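Interleukin-20 receptor subunit beta (Homo sapiens, PDB 6DF3) pairs with a second receptor subunit to bind IL19, IL20 or IL24 outside the cell, this piece being its extracellular tandem of two fibronectin type III domains. Local coordinates at residues Gln37-Ser42 / Thr72-Leu77; Pro51-Ser56 / Thr66-Ala71; Thr12-Leu17 / Phe97-Thr102; Ala3-Ser8 / Ala89-Lys94. The protein carries 1 engineered substitution. One frame throughout, in Å; residues are numbered along the deposited sequence.

In the fold
All four contacts lie in the first fibronectin type III domain. Contact 1 and contact 2, centres about 12 Å apart, sit where another protein chain binds, and meet where Tyr75 OH reaches Thr70 N at 3.1 Å. Contact 3, its centre about 13 Å from theirs, ties the turn and strand start 12-17 to the end of strand 86-98 near the second domain; Arg99 NE bonds Thr72 OG1 of contact 1 at 2.9 Å, and Thr66 OG1 of contact 2 bonds His16 N. Contact 4 shares strand 86-98 with contact 3 (centres about 18 Å apart) and joins contact 1 through Leu77 O and Leu93 N. No other protein chain touches contacts 3 and 4.

Contact 1 of 4, residues Gln37-Ser42 / Thr72-Leu77; sequences QGEYES and TVPYNL
Gln37 and Asn76 form an antiparallel hydrogen-bonded pair: Gln37 N donates to Asn76 O at 2.9 Å, and Asn76 N bonds back to Gln37 O. Their side chains repeat the match. Gln37, extended beyond CG, holds OE1 3.1 Å from Asn76 ND2, and this bond lies in the amide plane of Asn76 and in the carbonyl plane of Gln37, although the two amides are turned 37° against each other. The other end of the glutamine amide, NE2, is taken by the carbonyls of Ser46 and Ile48. Gly38, N-cap of helix 39-44, lays its CA over one face of the Tyr75 ring, a CH-pi contact 3.7 Å from the centroid. Glu39 has CG anti to its backbone N (chi1 -172°), which sends the carboxylate across Val73 and Pro74, OE1 resting 3.6 Å from Val73 CB. Ser42 OG, one turn along, accepts from Asn76 ND2 at 3.0 Å, tilted 28° from that amide plane. With an alanine in place of Asn76, Gln37 OE1 and Ser42 OG would probably both lose their donor, and the helix a side-chain hydrogen bond to the strand. Strand 74-83 runs between strands 31-37 and 86-98, with the backbone of Tyr75 bonded to Phe97 and its OH to Thr70 N, while Tyr40 and Glu41 of the helix hydrogen-bond a chain of another protein.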
# COMPACT_ATOMS: atom_id res chain seq x y z
N GLN C 37 4.57 -5.16 21.93
CA GLN C 37 5.85 -4.88 21.28
C GLN C 37 5.96 -5.80 20.09
O GLN C 37 5.66 -7.01 20.19
CB GLN C 37 7.01 -5.37 22.15
CG GLN C 37 7.11 -4.64 23.45
CD GLN C 37 8.35 -4.99 24.25
OE1 GLN C 37 8.70 -6.16 24.35
NE2 GLN C 37 8.96 -4.01 24.86
N GLY C 38 6.40 -5.27 18.97
CA GLY C 38 6.82 -6.14 17.86
C GLY C 38 8.20 -6.61 18.21
O GLY C 38 8.78 -6.18 19.21
N GLU C 39 8.73 -7.48 17.38
CA GLU C 39 10.10 -7.93 17.51
C GLU C 39 11.13 -6.78 17.47
O GLU C 39 12.19 -6.88 18.08
CB GLU C 39 10.41 -8.89 16.38
CG GLU C 39 11.75 -9.55 16.55
CD GLU C 39 12.12 -10.53 15.41
OE1 GLU C 39 11.53 -10.47 14.29
OE2 GLU C 39 12.99 -11.40 15.67
N TYR C 40 10.89 -5.75 16.65
CA TYR C 40 11.75 -4.65 16.69
C TYR C 40 11.89 -4.17 18.19
O TYR C 40 12.99 -4.07 18.72
CB TYR C 40 11.24 -3.48 15.87
CG TYR C 40 12.17 -2.27 16.02
CD1 TYR C 40 13.47 -2.30 15.56
CD2 TYR C 40 11.77 -1.16 16.71
CE1 TYR C 40 14.34 -1.22 15.68
CE2 TYR C 40 12.63 -0.06 16.88
CZ TYR C 40 13.92 -0.11 16.39
OH TYR C 40 14.70 0.96 16.54
N GLU C 41 10.77 -3.87 18.85
CA GLU C 41 10.84 -3.26 20.15
C GLU C 41 11.45 -4.25 21.18
O GLU C 41 12.31 -3.90 21.99
CB GLU C 41 9.49 -2.75 20.56
CG GLU C 41 9.01 -1.55 19.71
CD GLU C 41 8.30 -1.88 18.41
OE1 GLU C 41 8.09 -3.09 18.10
OE2 GLU C 41 8.09 -0.95 17.63
N SER C 42 11.08 -5.51 21.01
CA SER C 42 11.55 -6.62 21.76
C SER C 42 13.09 -6.68 21.77
O SER C 42 13.68 -6.82 22.81
CB SER C 42 10.97 -7.88 21.15
OG SER C 42 10.91 -8.84 22.14
N THR C 72 4.82 -9.51 9.78
CA THR C 72 4.93 -10.98 9.97
C THR C 72 6.24 -11.26 10.78
O THR C 72 7.22 -11.77 10.27
CB THR C 72 4.83 -11.69 8.62
OG1 THR C 72 3.62 -11.25 7.96
CG2 THR C 72 4.78 -13.20 8.75
N VAL C 73 6.20 -10.89 12.05
CA VAL C 73 7.24 -11.12 13.02
C VAL C 73 6.52 -11.43 14.37
O VAL C 73 5.29 -11.13 14.53
CB VAL C 73 8.16 -9.86 13.18
CG1 VAL C 73 8.77 -9.41 11.85
CG2 VAL C 73 7.41 -8.69 13.79
N PRO C 74 7.26 -12.04 15.35
CA PRO C 74 6.63 -12.31 16.64
C PRO C 74 6.44 -11.05 17.45
O PRO C 74 7.33 -10.23 17.49
CB PRO C 74 7.64 -13.25 17.40
CG PRO C 74 8.94 -13.11 16.63
CD PRO C 74 8.64 -12.56 15.25
N TYR C 75 5.31 -10.98 18.15
CA TYR C 75 4.86 -9.87 18.96
C TYR C 75 4.65 -10.37 20.41
O TYR C 75 4.08 -11.41 20.63
CB TYR C 75 3.49 -9.35 18.42
CG TYR C 75 3.59 -8.32 17.35
CD1 TYR C 75 3.81 -8.71 16.04
CD2 TYR C 75 3.44 -6.96 17.63
CE1 TYR C 75 3.92 -7.76 15.00
CE2 TYR C 75 3.56 -6.00 16.60
CZ TYR C 75 3.80 -6.39 15.27
OH TYR C 75 3.85 -5.51 14.19
N ASN C 76 5.10 -9.59 21.36
CA ASN C 76 4.74 -9.69 22.73
C ASN C 76 3.52 -8.88 22.98
O ASN C 76 3.36 -7.80 22.43
CB ASN C 76 5.87 -9.14 23.62
CG ASN C 76 7.19 -9.84 23.39
OD1 ASN C 76 7.23 -11.00 23.00
ND2 ASN C 76 8.29 -9.11 23.58
N LEU C 77 2.70 -9.37 23.88
CA LEU C 77 1.46 -8.73 24.29
C LEU C 77 1.38 -8.85 25.83
O LEU C 77 1.84 -9.82 26.40
CB LEU C 77 0.33 -9.46 23.63
CG LEU C 77 0.18 -9.19 22.12
CD1 LEU C 77 -0.64 -10.32 21.52
CD2 LEU C 77 -0.54 -7.87 21.97
O HOH W 1 8.66 -10.17 19.91

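Contact 2 of 4, residues Pro51-Ser56 / Thr66-Ala71; sequences PSSWCS and TDDITA
Ser52 and Asp68 mark the closest approach of the two backbones, CA to CA 6.4 Å, and no hydrogen bond runs between the main chains. Residues 66-68 have helical backbone angles without regular helix bonds, a bend that turns the side chains of Asp67 and Asp68 toward 51-56. Asp68 OD1 is gripped twice by one residue. Ser53 N donates to its syn lone pair at 2.8 Å, and Ser53 OG comes at 2.9 Å, also on the syn side but 29° out of the carboxylate plane. The other oxygen, Asp68 OD2, lies 2.8 Å from Ser52 OG. Trp54 meets Asp67 with the edge of its indole: NE1 donates to OD2 at 2.9 Å, an almost straight bond (168°) in the ring plane, reaching OD2 on its anti side, somewhat out of the plane of a carboxylate turned 69° from the ring. Asp68 OD1 also forms a salt bridge, and Ser53 OG a hydrogen bond, to basic side chains of another protein's chain. Cys55, next to Trp54, forms a disulfide with Cys63. Two loops of a fibronectin type III domain facing a partner chain are consistent with the way type II cytokine receptors use interstrand loops for binding.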
# COMPACT_ATOMS: atom_id res chain seq x y z
N PRO C 51 0.59 1.26 23.35
CA PRO C 51 -0.83 1.02 23.57
C PRO C 51 -1.53 0.42 22.40
O PRO C 51 -1.30 0.84 21.27
CB PRO C 51 -1.41 2.46 23.81
CG PRO C 51 -0.24 3.23 24.31
CD PRO C 51 0.99 2.64 23.67
N SER C 52 -2.40 -0.53 22.68
CA SER C 52 -3.24 -1.15 21.71
C SER C 52 -4.17 -0.12 21.07
O SER C 52 -4.56 0.85 21.69
CB SER C 52 -4.09 -2.18 22.44
OG SER C 52 -4.85 -2.91 21.49
N SER C 53 -4.55 -0.36 19.82
CA SER C 53 -5.44 0.58 19.12
C SER C 53 -6.82 0.66 19.80
O SER C 53 -7.28 1.74 20.16
CB SER C 53 -5.56 0.17 17.64
OG SER C 53 -4.37 0.47 16.90
N TRP C 54 -7.44 -0.49 20.06
CA TRP C 54 -8.83 -0.53 20.56
C TRP C 54 -9.03 -0.99 21.98
O TRP C 54 -10.19 -1.17 22.39
CB TRP C 54 -9.69 -1.40 19.65
CG TRP C 54 -9.58 -0.98 18.26
CD1 TRP C 54 -9.10 -1.71 17.23
CD2 TRP C 54 -9.90 0.32 17.74
NE1 TRP C 54 -9.14 -0.97 16.08
CE2 TRP C 54 -9.63 0.28 16.35
CE3 TRP C 54 -10.39 1.51 18.30
CZ2 TRP C 54 -9.83 1.39 15.51
CZ3 TRP C 54 -10.61 2.61 17.47
CH2 TRP C 54 -10.33 2.54 16.08
N CYS C 55 -7.94 -1.16 22.75
CA CYS C 55 -8.06 -1.67 24.14
C CYS C 55 -7.29 -0.98 25.21
O CYS C 55 -6.44 -1.57 25.85
CB CYS C 55 -7.73 -3.14 24.18
SG CYS C 55 -8.69 -4.04 22.95
N SER C 56 -7.64 0.25 25.47
CA SER C 56 -7.22 0.90 26.68
C SER C 56 -8.54 1.05 27.44
O SER C 56 -9.53 1.49 26.88
CB SER C 56 -6.49 2.21 26.32
OG SER C 56 -5.45 1.97 25.33
N THR C 66 -5.92 -7.04 15.95
CA THR C 66 -5.62 -7.15 14.53
C THR C 66 -4.86 -5.93 14.01
O THR C 66 -3.87 -6.07 13.34
CB THR C 66 -6.92 -7.38 13.77
OG1 THR C 66 -7.55 -8.60 14.26
CG2 THR C 66 -6.66 -7.43 12.22
N ASP C 67 -5.35 -4.76 14.32
CA ASP C 67 -4.76 -3.52 13.83
C ASP C 67 -3.39 -3.16 14.42
O ASP C 67 -2.73 -2.37 13.83
CB ASP C 67 -5.71 -2.37 13.99
CG ASP C 67 -6.98 -2.57 13.19
OD1 ASP C 67 -7.08 -3.43 12.26
OD2 ASP C 67 -7.91 -1.90 13.58
N ASP C 68 -2.97 -3.82 15.49
CA ASP C 68 -1.67 -3.61 16.06
C ASP C 68 -0.63 -4.56 15.49
O ASP C 68 0.52 -4.29 15.55
CB ASP C 68 -1.75 -3.87 17.56
CG ASP C 68 -2.85 -3.06 18.25
OD1 ASP C 68 -2.93 -1.82 18.06
OD2 ASP C 68 -3.65 -3.66 19.02
N ILE C 69 -1.04 -5.74 15.01
CA ILE C 69 -0.09 -6.69 14.46
C ILE C 69 0.07 -6.35 12.97
O ILE C 69 -0.84 -6.62 12.19
CB ILE C 69 -0.59 -8.15 14.64
CG1 ILE C 69 -0.98 -8.48 16.10
CG2 ILE C 69 0.47 -9.13 14.18
CD1 ILE C 69 -0.05 -8.01 17.14
N THR C 70 1.20 -5.72 12.58
CA THR C 70 1.29 -5.12 11.23
C THR C 70 2.52 -5.53 10.48
O THR C 70 2.86 -5.01 9.37
CB THR C 70 1.30 -3.58 11.32
OG1 THR C 70 2.24 -3.22 12.25
CG2 THR C 70 -0.04 -3.01 11.81
N ALA C 71 3.17 -6.54 11.04
CA ALA C 71 4.24 -7.20 10.37
C ALA C 71 4.24 -8.74 10.69
O ALA C 71 3.84 -9.20 11.77
CB ALA C 71 5.54 -6.57 10.80

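Contact 3 of 4, residues Thr12-Leu17 / Phe97-Thr102; sequences TNMKHL and FNRQST. Engineered in segment 97-102: Gln100 (natural residue Asn).
Met14 N donates to Thr102 OG1 at 3.1 Å, the one direct hydrogen bond between the two segments. In Thr102 a chi1 of -165° turns OG1 away from its own backbone N and toward the hairpin, and the same oxygen bonds Ser11 OG. Met14 sits in a type I' turn, Thr12 to Lys15, which closes the hairpin of strands 8-12 and 15-19. A water adds a second polar link, 2.9 Å from His16 NE2 and accepting from Arg99 NH1 at 3.2 Å; it lies in the plane of both the imidazole and the guanidinium. Arg99 NE is held by Thr72 OG1. The contact bridges the two sheets of the fibronectin type III sandwich, the hairpin belonging to one and strand 86-98 to the other, at the end next to the second domain. The aromatic pair, His16 and Phe97, meets obliquely, ring centroids 5.1 Å apart and planes at 54°. Phe97 CE2 stands over one face of the imidazole and Met14 O over the opposite face, while ND1 bonds Ser11 OG. A leucine in place of His16 would probably leave Ser11 OG and the water without this mate. Van der Waals contacts complete the join. Met14, bent at chi2 and chi3, lays SD 3.7 Å from Thr102 CG2 and its CE 3.8 Å from Arg99 CD, and Arg99 CB touches His16 CE1 at 3.7 Å.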
# COMPACT_ATOMS: atom_id res chain seq x y z
N THR C 12 -7.70 -16.38 13.67
CA THR C 12 -8.53 -17.01 12.67
C THR C 12 -8.60 -16.09 11.44
O THR C 12 -9.05 -14.92 11.58
CB THR C 12 -9.97 -17.12 13.20
OG1 THR C 12 -9.95 -17.92 14.37
CG2 THR C 12 -10.79 -17.84 12.21
N ASN C 13 -8.22 -16.62 10.27
CA ASN C 13 -8.23 -15.86 8.97
C ASN C 13 -7.72 -14.39 9.11
O ASN C 13 -8.44 -13.41 8.82
CB ASN C 13 -9.64 -15.91 8.40
CG ASN C 13 -9.97 -17.26 7.83
OD1 ASN C 13 -9.09 -18.01 7.39
ND2 ASN C 13 -11.23 -17.61 7.88
N MET C 14 -6.53 -14.25 9.67
CA MET C 14 -5.89 -12.91 9.94
C MET C 14 -6.61 -11.98 10.85
O MET C 14 -6.23 -10.83 10.94
CB MET C 14 -5.53 -12.19 8.63
CG MET C 14 -4.55 -12.99 7.81
SD MET C 14 -2.82 -13.13 8.48
CE MET C 14 -2.21 -11.49 8.02
N LYS C 15 -7.60 -12.46 11.61
CA LYS C 15 -8.15 -11.70 12.75
C LYS C 15 -7.55 -12.21 14.07
O LYS C 15 -7.73 -13.40 14.41
CB LYS C 15 -9.66 -11.89 12.79
CG LYS C 15 -10.28 -11.00 13.84
CD LYS C 15 -11.77 -11.28 14.00
CE LYS C 15 -12.36 -10.33 15.02
NZ LYS C 15 -13.59 -10.88 15.65
N HIS C 16 -6.84 -11.37 14.82
CA HIS C 16 -6.19 -11.83 16.04
C HIS C 16 -6.84 -11.32 17.30
O HIS C 16 -6.82 -10.11 17.59
CB HIS C 16 -4.71 -11.47 16.04
CG HIS C 16 -4.11 -11.41 14.69
ND1 HIS C 16 -4.07 -12.50 13.84
CD2 HIS C 16 -3.47 -10.39 14.03
CE1 HIS C 16 -3.53 -12.12 12.68
NE2 HIS C 16 -3.14 -10.85 12.77
N LEU C 17 -7.33 -12.27 18.09
CA LEU C 17 -8.02 -12.02 19.36
C LEU C 17 -7.14 -12.39 20.55
O LEU C 17 -6.82 -13.53 20.70
CB LEU C 17 -9.30 -12.88 19.42
CG LEU C 17 -10.69 -12.30 19.36
CD1 LEU C 17 -11.78 -13.34 19.77
CD2 LEU C 17 -10.80 -11.07 20.25
N PHE C 97 3.34 -14.01 19.79
CA PHE C 97 2.47 -14.33 18.66
C PHE C 97 3.02 -13.78 17.29
O PHE C 97 3.35 -12.57 17.16
CB PHE C 97 1.11 -13.66 18.87
CG PHE C 97 0.15 -13.93 17.75
CD1 PHE C 97 -0.37 -15.23 17.59
CD2 PHE C 97 -0.15 -12.93 16.82
CE1 PHE C 97 -1.20 -15.50 16.53
CE2 PHE C 97 -1.01 -13.19 15.77
CZ PHE C 97 -1.52 -14.47 15.60
N ASN C 98 3.00 -14.64 16.28
CA ASN C 98 3.37 -14.38 14.95
C ASN C 98 2.16 -14.70 14.05
O ASN C 98 1.73 -15.87 13.94
CB ASN C 98 4.57 -15.25 14.54
CG ASN C 98 5.19 -14.80 13.18
OD1 ASN C 98 4.48 -14.39 12.25
ND2 ASN C 98 6.51 -14.88 13.07
N ARG C 99 1.70 -13.70 13.29
CA ARG C 99 0.57 -13.93 12.41
C ARG C 99 0.81 -14.99 11.32
O ARG C 99 -0.12 -15.39 10.71
CB ARG C 99 0.05 -12.64 11.79
CG ARG C 99 0.98 -12.04 10.73
CD ARG C 99 0.57 -10.60 10.41
NE ARG C 99 1.40 -10.07 9.34
CZ ARG C 99 1.21 -8.92 8.73
NH1 ARG C 99 0.14 -8.18 9.00
NH2 ARG C 99 2.08 -8.54 7.81
N GLN C 100 2.05 -15.38 11.03
CA GLN C 100 2.38 -16.53 10.18
C GLN C 100 1.59 -17.80 10.64
O GLN C 100 1.29 -18.64 9.89
CB GLN C 100 3.90 -16.75 10.26
CG GLN C 100 4.54 -17.91 9.48
CD GLN C 100 4.78 -17.53 8.02
OE1 GLN C 100 5.32 -16.45 7.72
NE2 GLN C 100 4.38 -18.41 7.10
N SER C 101 1.26 -17.89 11.92
CA SER C 101 0.55 -19.02 12.43
C SER C 101 -0.96 -18.83 12.42
O SER C 101 -1.63 -19.61 13.03
CB SER C 101 1.06 -19.30 13.83
OG SER C 101 0.48 -18.34 14.70
N THR C 102 -1.52 -17.82 11.73
CA THR C 102 -2.97 -17.67 11.73
C THR C 102 -3.70 -18.98 11.21
O THR C 102 -3.10 -19.75 10.43
CB THR C 102 -3.42 -16.50 10.99
OG1 THR C 102 -4.77 -16.22 11.30
CG2 THR C 102 -3.27 -16.66 9.48
O HOH W 2 -2.29 -8.83 10.94

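Contact 4 of 4, residues Ala3-Ser8 / Ala89-Lys94; sequences APQNLS and AWSILK
Leu7 is the tightly packed part of this contact, wedged against the backbone and side chains of strand 86-98. Its CD2 lies 3.4 Å from Ser91 O and 3.6 Å from Leu93 N, while CD1 faces Ser91 CB. Leu93 answers: its chi1 of 180° carries the branch away from its own amide and over Leu7, CD1 coming to 3.9 Å from Leu7 CB and 3.6 Å from Leu7 O. Pro4 and Leu7 also touch Val79 and Trp20, which joins the cluster to strand 74-83 and to the loop at Trp20. Toward the start of the segments, Ala3 CB rests 3.6 Å from Ala89 O, and Ser91 OG is modelled so close to Pro4 O that their hydrogen bond is doubtful in detail. The solvent side is looser. Gln5 folds its amide back, and NE2 comes no nearer than 4.2 Å to Ser91 OG. Lys94 N donates to a water at 3.1 Å; that water sits unusually close to Leu7 O, so its bond there is less certain. The two segments run nearly parallel, 9° apart, yet no direct backbone-to-backbone hydrogen bond joins them; Gln5 and Ser8 bond Ser21 and Met19 instead, and Ser91 and Leu93 bond Val79 and Leu77. The chemistry implies a lead-in segment laid along an outermost strand by leucine packing, its polar links few and the serine one doubtful, and not a further strand of that sheet.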
# COMPACT_ATOMS: atom_id res chain seq x y z
N ALA C 3 -3.64 -10.03 38.84
CA ALA C 3 -3.44 -9.86 37.37
C ALA C 3 -4.24 -10.89 36.59
O ALA C 3 -4.55 -11.97 37.12
CB ALA C 3 -1.99 -9.95 37.00
N PRO C 4 -4.64 -10.57 35.36
CA PRO C 4 -5.33 -11.57 34.53
C PRO C 4 -4.38 -12.73 34.17
O PRO C 4 -3.20 -12.50 34.04
CB PRO C 4 -5.71 -10.80 33.24
CG PRO C 4 -5.20 -9.39 33.42
CD PRO C 4 -4.34 -9.31 34.63
N GLN C 5 -4.93 -13.94 34.03
CA GLN C 5 -4.18 -15.17 33.85
C GLN C 5 -4.71 -15.85 32.59
O GLN C 5 -5.72 -15.41 32.03
CB GLN C 5 -4.36 -16.08 35.07
CG GLN C 5 -3.74 -15.57 36.40
CD GLN C 5 -2.24 -15.26 36.30
OE1 GLN C 5 -1.50 -15.94 35.59
NE2 GLN C 5 -1.78 -14.20 36.99
N ASN C 6 -4.01 -16.90 32.15
CA ASN C 6 -4.41 -17.74 31.03
C ASN C 6 -4.52 -16.91 29.72
O ASN C 6 -5.51 -16.90 29.04
CB ASN C 6 -5.69 -18.51 31.39
CG ASN C 6 -5.57 -19.22 32.78
OD1 ASN C 6 -6.08 -18.75 33.84
ND2 ASN C 6 -4.84 -20.32 32.78
N LEU C 7 -3.47 -16.17 29.41
CA LEU C 7 -3.44 -15.38 28.21
C LEU C 7 -3.16 -16.26 27.04
O LEU C 7 -2.23 -17.09 27.10
CB LEU C 7 -2.31 -14.37 28.24
CG LEU C 7 -2.70 -13.06 28.91
CD1 LEU C 7 -3.06 -13.26 30.36
CD2 LEU C 7 -1.57 -12.08 28.77
N SER C 8 -3.96 -16.07 25.98
CA SER C 8 -3.70 -16.72 24.71
C SER C 8 -4.21 -15.86 23.52
O SER C 8 -5.01 -14.96 23.70
CB SER C 8 -4.30 -18.16 24.72
OG SER C 8 -5.70 -18.12 24.49
N ALA C 89 -0.68 -5.97 38.37
CA ALA C 89 0.60 -6.02 37.72
C ALA C 89 0.33 -6.41 36.23
O ALA C 89 -0.80 -6.77 35.87
CB ALA C 89 1.49 -7.02 38.43
N TRP C 90 1.32 -6.28 35.35
CA TRP C 90 1.14 -6.69 33.94
C TRP C 90 1.26 -8.20 33.83
O TRP C 90 2.11 -8.78 34.49
CB TRP C 90 2.19 -6.07 33.03
CG TRP C 90 2.03 -4.61 32.79
CD1 TRP C 90 2.77 -3.61 33.35
CD2 TRP C 90 1.06 -3.97 31.92
NE1 TRP C 90 2.34 -2.41 32.90
CE2 TRP C 90 1.31 -2.59 31.99
CE3 TRP C 90 0.03 -4.43 31.10
CZ2 TRP C 90 0.55 -1.66 31.29
CZ3 TRP C 90 -0.74 -3.50 30.39
CH2 TRP C 90 -0.48 -2.12 30.52
N SER C 91 0.45 -8.82 32.98
CA SER C 91 0.60 -10.24 32.64
C SER C 91 1.06 -10.33 31.16
O SER C 91 0.40 -9.75 30.28
CB SER C 91 -0.74 -11.00 32.69
OG SER C 91 -1.13 -11.42 33.95
N ILE C 92 2.13 -11.09 30.93
CA ILE C 92 2.74 -11.20 29.66
C ILE C 92 2.30 -12.47 28.97
O ILE C 92 2.28 -13.46 29.54
CB ILE C 92 4.26 -11.07 29.79
CG1 ILE C 92 4.54 -9.72 30.45
CG2 ILE C 92 4.95 -11.05 28.43
CD1 ILE C 92 6.01 -9.48 30.65
N LEU C 93 1.91 -12.40 27.72
CA LEU C 93 1.66 -13.62 26.93
C LEU C 93 2.93 -14.51 26.91
O LEU C 93 4.00 -14.03 26.66
CB LEU C 93 1.23 -13.23 25.51
CG LEU C 93 0.93 -14.30 24.51
CD1 LEU C 93 -0.37 -14.92 24.89
CD2 LEU C 93 0.88 -13.72 23.09
N LYS C 94 2.77 -15.80 27.17
CA LYS C 94 3.89 -16.72 27.45
C LYS C 94 4.72 -16.91 26.18
O LYS C 94 5.92 -16.66 26.22
CB LYS C 94 3.37 -18.09 27.97
CG LYS C 94 4.44 -18.96 28.64
CD LYS C 94 3.94 -20.34 29.12
CE LYS C 94 2.77 -20.29 30.11
NZ LYS C 94 3.01 -19.54 31.39
O HOH W 3 0.10 -17.07 28.13